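Local atomic coordinates of lipoprotein, putative (Bacillus anthracis, PDB entry 4O4A), a protein that is of unknown function but is a putative lipoprotein that probably binds lipid, belonging to a family not yet characterised. Residues B[39-44]-B[138-143]; B[87-90]-B[96-99]. All coordinates share one frame; numbering follows the deposited sequence.

Interaction 1 of 2, residues B[39-44]-B[138-143]; sequences EGDLIV and NGREVP. With SO4 (sulfate ion), chain F.
Arg140 reaches across to Asp41, which is buried, and holds its carboxylate with two nitrogens, end-on. From CB, which points toward strand 40-45, chi1 of 76° tucks CG in between the two backbone arms, and from there the chain runs extended to NE, spanning a gap of 8.3 Å between Gly40 CA and Arg140 CA. NE faces the sulfate, probably from the crystallisation liquor, with Arg140 NE 3.5 Å from sulfate O1. NH1 does double duty: it donates to Asp41 OD2 at 2.7 Å and, less straight, to sulfate O3 at 3.2 Å. NH2 gives an almost linear bond to Asp41 OD1 (2.8 Å) and also meets Glu125 in a second salt bridge, so the sulfate is a third anionic group round the guanidinium. Asp41 projects from the start of a strand that lies between strands 70-72 and 117-126 in a mixed sheet, while Arg140 belongs to the loop that leaves helix 133-138 through Gly139, so the pairing ties that loop to the sheet. The two flat groups are not coplanar; their planes are 52° apart. OD1 sits in the guanidinium plane yet is approached from above its own carboxylate plane, and OD2 is met on the syn side, though also well out of plane. Val142 CG1 lies over one guanidinium face, 4.2 Å from the plane and nearer its margin.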
ATOM      1  N   GLU B  39       1.429  -1.184 -21.775  1.00 44.87           N
ATOM      2  CA  GLU B  39       0.131  -1.485 -21.223  1.00 46.00           C
ATOM      3  C   GLU B  39      -0.214  -0.338 -20.310  1.00 44.02           C
ATOM      4  O   GLU B  39       0.630   0.134 -19.559  1.00 40.54           O
ATOM      5  CB  GLU B  39       0.154  -2.814 -20.462  1.00 53.46           C
ATOM      6  CG  GLU B  39      -1.225  -3.344 -20.068  1.00 62.85           C
ATOM      7  CD  GLU B  39      -1.196  -4.795 -19.578  1.00 74.86           C
ATOM      8  OE1 GLU B  39      -0.105  -5.281 -19.191  1.00 76.25           O
ATOM      9  OE2 GLU B  39      -2.264  -5.460 -19.605  1.00 72.86           O
ATOM     10  N   GLY B  40      -1.445   0.148 -20.403  1.00 42.73           N
ATOM     11  CA  GLY B  40      -1.872   1.205 -19.523  1.00 39.95           C
ATOM     12  C   GLY B  40      -2.478   2.405 -20.190  1.00 38.80           C
ATOM     13  O   GLY B  40      -3.027   2.321 -21.277  1.00 41.80           O
ATOM     14  N   ASP B  41      -2.352   3.530 -19.511  1.00 40.04           N
ATOM     15  CA  ASP B  41      -2.920   4.785 -19.945  1.00 38.86           C
ATOM     16  C   ASP B  41      -2.208   5.366 -21.135  1.00 40.85           C
ATOM     17  O   ASP B  41      -1.002   5.260 -21.236  1.00 40.62           O
ATOM     18  CB  ASP B  41      -2.853   5.771 -18.803  1.00 39.43           C
ATOM     19  CG  ASP B  41      -3.598   5.284 -17.584  1.00 41.82           C
ATOM     20  OD1 ASP B  41      -4.790   4.940 -17.718  1.00 41.28           O
ATOM     21  OD2 ASP B  41      -2.995   5.245 -16.493  1.00 41.70           O
ATOM     22  N   LEU B  42      -2.978   5.982 -22.033  1.00 40.01           N
ATOM     23  CA  LEU B  42      -2.450   6.606 -23.229  1.00 38.36           C
ATOM     24  C   LEU B  42      -2.954   8.038 -23.312  1.00 38.89           C
ATOM     25  O   LEU B  42      -4.120   8.329 -23.008  1.00 37.59           O
ATOM     26  CB  LEU B  42      -2.899   5.858 -24.475  1.00 36.94           C
ATOM     27  CG  LEU B  42      -2.392   4.439 -24.619  1.00 37.35           C
ATOM     28  CD1 LEU B  42      -3.103   3.743 -25.763  1.00 37.84           C
ATOM     29  CD2 LEU B  42      -0.898   4.421 -24.837  1.00 40.68           C
ATOM     30  N   ILE B  43      -2.077   8.930 -23.737  1.00 38.28           N
ATOM     31  CA  ILE B  43      -2.445  10.313 -23.869  1.00 39.66           C
ATOM     32  C   ILE B  43      -1.944  10.886 -25.181  1.00 39.28           C
ATOM     33  O   ILE B  43      -0.799  10.673 -25.576  1.00 35.92           O
ATOM     34  CB  ILE B  43      -1.886  11.151 -22.715  1.00 41.98           C
ATOM     35  CG1 ILE B  43      -2.368  10.602 -21.367  1.00 43.49           C
ATOM     36  CG2 ILE B  43      -2.308  12.596 -22.877  1.00 42.28           C
ATOM     37  CD1 ILE B  43      -1.873  11.355 -20.146  1.00 45.28           C
ATOM     38  N   VAL B  44      -2.833  11.610 -25.851  1.00 39.23           N
ATOM     39  CA  VAL B  44      -2.500  12.292 -27.084  1.00 39.53           C
ATOM     40  C   VAL B  44      -2.777  13.750 -26.830  1.00 39.17           C
ATOM     41  O   VAL B  44      -3.859  14.098 -26.344  1.00 45.01           O
ATOM     42  CB  VAL B  44      -3.379  11.847 -28.254  1.00 40.20           C
ATOM     43  CG1 VAL B  44      -2.947  12.568 -29.522  1.00 42.14           C
ATOM     44  CG2 VAL B  44      -3.278  10.351 -28.459  1.00 38.18           C
ATOM     45  N   ASN B 138     -15.065   0.476 -19.332  1.00 45.38           N
ATOM     46  CA  ASN B 138     -14.590   1.069 -18.076  1.00 45.94           C
ATOM     47  C   ASN B 138     -13.104   1.197 -17.832  1.00 44.34           C
ATOM     48  O   ASN B 138     -12.695   1.878 -16.898  1.00 41.81           O
ATOM     49  CB  ASN B 138     -15.142   0.238 -16.943  1.00 48.39           C
ATOM     50  CG  ASN B 138     -16.636   0.154 -16.982  1.00 52.02           C
ATOM     51  OD1 ASN B 138     -17.326   1.160 -17.176  1.00 60.17           O
ATOM     52  ND2 ASN B 138     -17.161  -1.032 -16.743  1.00 55.40           N
ATOM     53  N   GLY B 139     -12.288   0.554 -18.649  1.00 43.50           N
ATOM     54  CA  GLY B 139     -10.853   0.594 -18.416  1.00 42.36           C
ATOM     55  C   GLY B 139     -10.532  -0.260 -17.196  1.00 41.71           C
ATOM     56  O   GLY B 139     -11.415  -0.863 -16.601  1.00 42.33           O
ATOM     57  N   ARG B 140      -9.270  -0.310 -16.813  1.00 41.31           N
ATOM     58  CA  ARG B 140      -8.855  -1.144 -15.697  1.00 42.64           C
ATOM     59  C   ARG B 140      -9.353  -0.622 -14.371  1.00 44.59           C
ATOM     60  O   ARG B 140      -9.561   0.573 -14.200  1.00 40.42           O
ATOM     61  CB  ARG B 140      -7.326  -1.278 -15.658  1.00 44.24           C
ATOM     62  CG  ARG B 140      -6.582  -0.065 -15.131  1.00 45.20           C
ATOM     63  CD  ARG B 140      -5.079  -0.206 -15.340  1.00 45.93           C
ATOM     64  NE  ARG B 140      -4.332   0.947 -14.835  1.00 46.13           N
ATOM     65  CZ  ARG B 140      -4.273   2.128 -15.437  1.00 48.81           C
ATOM     66  NH1 ARG B 140      -3.566   3.106 -14.896  1.00 51.65           N
ATOM     67  NH2 ARG B 140      -4.936   2.346 -16.572  1.00 48.84           N
ATOM     68  N   GLU B 141      -9.533  -1.548 -13.436  1.00 52.65           N
ATOM     69  CA  GLU B 141      -9.991  -1.238 -12.080  1.00 60.49           C
ATOM     70  C   GLU B 141      -8.832  -0.583 -11.335  1.00 58.23           C
ATOM     71  O   GLU B 141      -7.711  -1.067 -11.395  1.00 60.10           O
ATOM     72  CB  GLU B 141     -10.481  -2.535 -11.415  1.00 67.54           C
ATOM     73  CG  GLU B 141     -11.131  -2.461 -10.007  1.00 77.00           C
ATOM     74  CD  GLU B 141     -10.154  -2.646  -8.848  1.00 89.76           C
ATOM     75  OE1 GLU B 141     -10.617  -2.724  -7.682  1.00 88.28           O
ATOM     76  OE2 GLU B 141      -8.927  -2.734  -9.078  1.00110.24           O
ATOM     77  N   VAL B 142      -9.100   0.555 -10.708  1.00 57.86           N
ATOM     78  CA  VAL B 142      -8.103   1.296  -9.948  1.00 60.74           C
ATOM     79  C   VAL B 142      -8.700   1.579  -8.579  1.00 63.02           C
ATOM     80  O   VAL B 142      -9.919   1.547  -8.439  1.00 65.03           O
ATOM     81  CB  VAL B 142      -7.724   2.642 -10.611  1.00 63.20           C
ATOM     82  CG1 VAL B 142      -7.143   2.411 -12.000  1.00 64.03           C
ATOM     83  CG2 VAL B 142      -8.924   3.577 -10.685  1.00 62.98           C
ATOM     84  N   PRO B 143      -7.850   1.869  -7.568  1.00 56.40           N
ATOM     85  CA  PRO B 143      -8.317   2.143  -6.194  1.00 56.05           C
ATOM     86  C   PRO B 143      -9.381   3.238  -6.108  1.00 58.21           C
ATOM     87  O   PRO B 143      -9.429   4.144  -6.941  1.00 60.76           O
ATOM     88  CB  PRO B 143      -7.050   2.537  -5.468  1.00 57.53           C
ATOM     89  CG  PRO B 143      -5.949   1.859  -6.231  1.00 57.66           C
ATOM     90  CD  PRO B 143      -6.378   1.862  -7.660  1.00 55.19           C
TER
HETATM   91  S   SO4 F 201      -1.631   0.999 -12.062  1.00 77.85           S
HETATM   92  O1  SO4 F 201      -3.033   1.140 -11.565  1.00 70.99           O
HETATM   93  O2  SO4 F 201      -1.524  -0.235 -12.873  1.00 56.38           O
HETATM   94  O3  SO4 F 201      -1.262   2.167 -12.900  1.00 65.67           O
HETATM   95  O4  SO4 F 201      -0.680   0.923 -10.917  1.00 65.19           O

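Interaction 2 of 2, residues B[87-90]-B[96-99]; sequences YYTV and RTKI
Tyr88 turns CG anti to its carbonyl carbon (chi1 -59°), and Arg96 does the same (chi1 -60°), which brings the arginine chain over one face of the tyrosine ring. Arg96 CB lies 3.8 Å from Tyr88 CD2, and CD sits over the face; the guanidinium is farther off, at most a weak cation-pi partner, and its salt bridge is with Glu57. Lys98 meets the same ring obliquely, its CA 3.5 Å from Tyr88 CD2. On the sheet face that carries Tyr88 and Lys98, Val90 CG2 also lies alongside Arg96 CG. Thr89 and Thr97 project from the opposite face of the sheet; Thr89 CG2 touches Ile99 CG2 at 3.7 Å, and Thr89 OG1 adds a weak hydrogen bond to Thr97 O. The backbones are joined by Thr89 N to Thr97 O at 2.8 Å, by Thr97 N to Thr89 O at 2.9 Å, and by Ile99 N to Tyr87 O at 3.1 Å. Beyond that last bond, a water accepts from Tyr87 N and donates to Ile99 O. Thr89 and Thr97 form the hydrogen-bonded pair, flanked by the non-hydrogen-bonded pairs Tyr88 with Lys98 and Val90 with Arg96: the register of an antiparallel beta hairpin.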
ATOM      1  N   TYR B  87      -6.473   0.249 -34.444  1.00 34.37           N
ATOM      2  CA  TYR B  87      -5.447   0.194 -33.416  1.00 34.67           C
ATOM      3  C   TYR B  87      -4.465  -0.931 -33.712  1.00 34.31           C
ATOM      4  O   TYR B  87      -4.845  -2.012 -34.158  1.00 33.84           O
ATOM      5  CB  TYR B  87      -6.096  -0.004 -32.045  1.00 35.50           C
ATOM      6  CG  TYR B  87      -7.231   0.964 -31.752  1.00 38.34           C
ATOM      7  CD1 TYR B  87      -7.002   2.172 -31.114  1.00 42.86           C
ATOM      8  CD2 TYR B  87      -8.530   0.656 -32.099  1.00 43.68           C
ATOM      9  CE1 TYR B  87      -8.030   3.069 -30.840  1.00 44.48           C
ATOM     10  CE2 TYR B  87      -9.571   1.534 -31.826  1.00 47.35           C
ATOM     11  CZ  TYR B  87      -9.314   2.742 -31.197  1.00 49.91           C
ATOM     12  OH  TYR B  87     -10.344   3.638 -30.940  1.00 57.34           O
ATOM     13  N   TYR B  88      -3.187  -0.661 -33.499  1.00 34.32           N
ATOM     14  CA  TYR B  88      -2.173  -1.659 -33.725  1.00 35.55           C
ATOM     15  C   TYR B  88      -1.094  -1.551 -32.696  1.00 36.59           C
ATOM     16  O   TYR B  88      -0.892  -0.482 -32.115  1.00 36.96           O
ATOM     17  CB  TYR B  88      -1.488  -1.430 -35.055  1.00 34.89           C
ATOM     18  CG  TYR B  88      -2.361  -1.446 -36.277  1.00 34.69           C
ATOM     19  CD1 TYR B  88      -2.981  -0.303 -36.713  1.00 33.53           C
ATOM     20  CD2 TYR B  88      -2.493  -2.589 -37.049  1.00 35.33           C
ATOM     21  CE1 TYR B  88      -3.736  -0.308 -37.863  1.00 33.60           C
ATOM     22  CE2 TYR B  88      -3.249  -2.593 -38.198  1.00 34.75           C
ATOM     23  CZ  TYR B  88      -3.863  -1.455 -38.593  1.00 32.94           C
ATOM     24  OH  TYR B  88      -4.625  -1.468 -39.730  1.00 34.39           O
ATOM     25  N   THR B  89      -0.400  -2.659 -32.468  1.00 39.58           N
ATOM     26  CA  THR B  89       0.793  -2.638 -31.639  1.00 44.79           C
ATOM     27  C   THR B  89       1.943  -2.718 -32.641  1.00 48.48           C
ATOM     28  O   THR B  89       1.763  -3.236 -33.745  1.00 47.99           O
ATOM     29  CB  THR B  89       0.912  -3.831 -30.693  1.00 46.77           C
ATOM     30  OG1 THR B  89       0.726  -5.043 -31.439  1.00 59.93           O
ATOM     31  CG2 THR B  89      -0.104  -3.760 -29.607  1.00 45.42           C
ATOM     32  N   VAL B  90       3.115  -2.222 -32.272  1.00 48.30           N
ATOM     33  CA  VAL B  90       4.244  -2.273 -33.179  1.00 53.45           C
ATOM     34  C   VAL B  90       5.521  -2.734 -32.491  1.00 56.25           C
ATOM     35  O   VAL B  90       5.826  -2.300 -31.389  1.00 57.71           O
ATOM     36  CB  VAL B  90       4.532  -0.904 -33.808  1.00 55.73           C
ATOM     37  CG1 VAL B  90       5.604  -1.047 -34.880  1.00 61.59           C
ATOM     38  CG2 VAL B  90       3.291  -0.271 -34.419  1.00 55.06           C
ATOM     39  N   ARG B  96       3.374  -3.957 -37.794  1.00 51.04           N
ATOM     40  CA  ARG B  96       2.125  -3.765 -37.081  1.00 47.67           C
ATOM     41  C   ARG B  96       1.321  -5.029 -36.856  1.00 47.46           C
ATOM     42  O   ARG B  96       1.310  -5.945 -37.668  1.00 50.02           O
ATOM     43  CB  ARG B  96       1.263  -2.767 -37.855  1.00 46.88           C
ATOM     44  CG  ARG B  96       1.912  -1.403 -38.026  1.00 46.80           C
ATOM     45  CD  ARG B  96       1.104  -0.494 -38.932  1.00 46.34           C
ATOM     46  NE  ARG B  96       1.763   0.809 -39.079  1.00 46.35           N
ATOM     47  CZ  ARG B  96       1.314   1.805 -39.843  1.00 44.04           C
ATOM     48  NH1 ARG B  96       0.192   1.666 -40.547  1.00 42.37           N
ATOM     49  NH2 ARG B  96       1.997   2.937 -39.908  1.00 43.22           N
ATOM     50  N   THR B  97       0.622  -5.055 -35.738  1.00 46.20           N
ATOM     51  CA  THR B  97      -0.234  -6.164 -35.393  1.00 47.20           C
ATOM     52  C   THR B  97      -1.522  -5.542 -34.911  1.00 47.52           C
ATOM     53  O   THR B  97      -1.537  -4.780 -33.942  1.00 46.50           O
ATOM     54  CB  THR B  97       0.391  -7.027 -34.303  1.00 47.61           C
ATOM     55  OG1 THR B  97       1.655  -7.526 -34.769  1.00 49.60           O
ATOM     56  CG2 THR B  97      -0.517  -8.171 -33.959  1.00 47.96           C
ATOM     57  N   LYS B  98      -2.602  -5.845 -35.608  1.00 53.51           N
ATOM     58  CA  LYS B  98      -3.903  -5.291 -35.269  1.00 55.96           C
ATOM     59  C   LYS B  98      -4.384  -5.809 -33.929  1.00 54.11           C
ATOM     60  O   LYS B  98      -4.145  -6.955 -33.580  1.00 56.63           O
ATOM     61  CB  LYS B  98      -4.921  -5.631 -36.358  1.00 58.12           C
ATOM     62  CG  LYS B  98      -6.228  -4.898 -36.195  1.00 64.14           C
ATOM     63  CD  LYS B  98      -7.130  -5.064 -37.404  1.00 68.00           C
ATOM     64  CE  LYS B  98      -8.376  -4.197 -37.249  1.00 76.38           C
ATOM     65  NZ  LYS B  98      -9.145  -4.044 -38.515  1.00 82.49           N
ATOM     66  N   ILE B  99      -5.024  -4.942 -33.155  1.00 52.44           N
ATOM     67  CA  ILE B  99      -5.557  -5.357 -31.874  1.00 49.08           C
ATOM     68  C   ILE B  99      -7.041  -5.056 -31.897  1.00 48.08           C
ATOM     69  O   ILE B  99      -7.502  -4.134 -32.577  1.00 43.45           O
ATOM     70  CB  ILE B  99      -4.852  -4.713 -30.678  1.00 46.50           C
ATOM     71  CG1 ILE B  99      -4.863  -3.209 -30.802  1.00 45.68           C
ATOM     72  CG2 ILE B  99      -3.416  -5.207 -30.567  1.00 50.10           C
ATOM     73  CD1 ILE B  99      -4.474  -2.503 -29.524  1.00 47.86           C
TER
HETATM   74  O   HOH W   1      -7.932  -2.247 -34.682  1.00 40.63           O

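How the interactions relate
Interaction 1 joins strand 40-45 of the four-stranded sheet to a loop, whereas interaction 2 pairs strands 86-90 and 96-98 of the five-stranded one. Their centres are about 18 Å apart and their nearest atoms about 7 Å, so they do not touch. Along the chain the hairpin of interaction 2 is nested inside the loop that interaction 1 closes, one a local pairing of neighbouring strands, the other a link between residues nearly a hundred positions apart. They also differ in kind: charged side chains carry interaction 1, backbone bonds and side-chain packing interaction 2. The sulfate lies at interaction 1, where a second subunit also packs against Arg140.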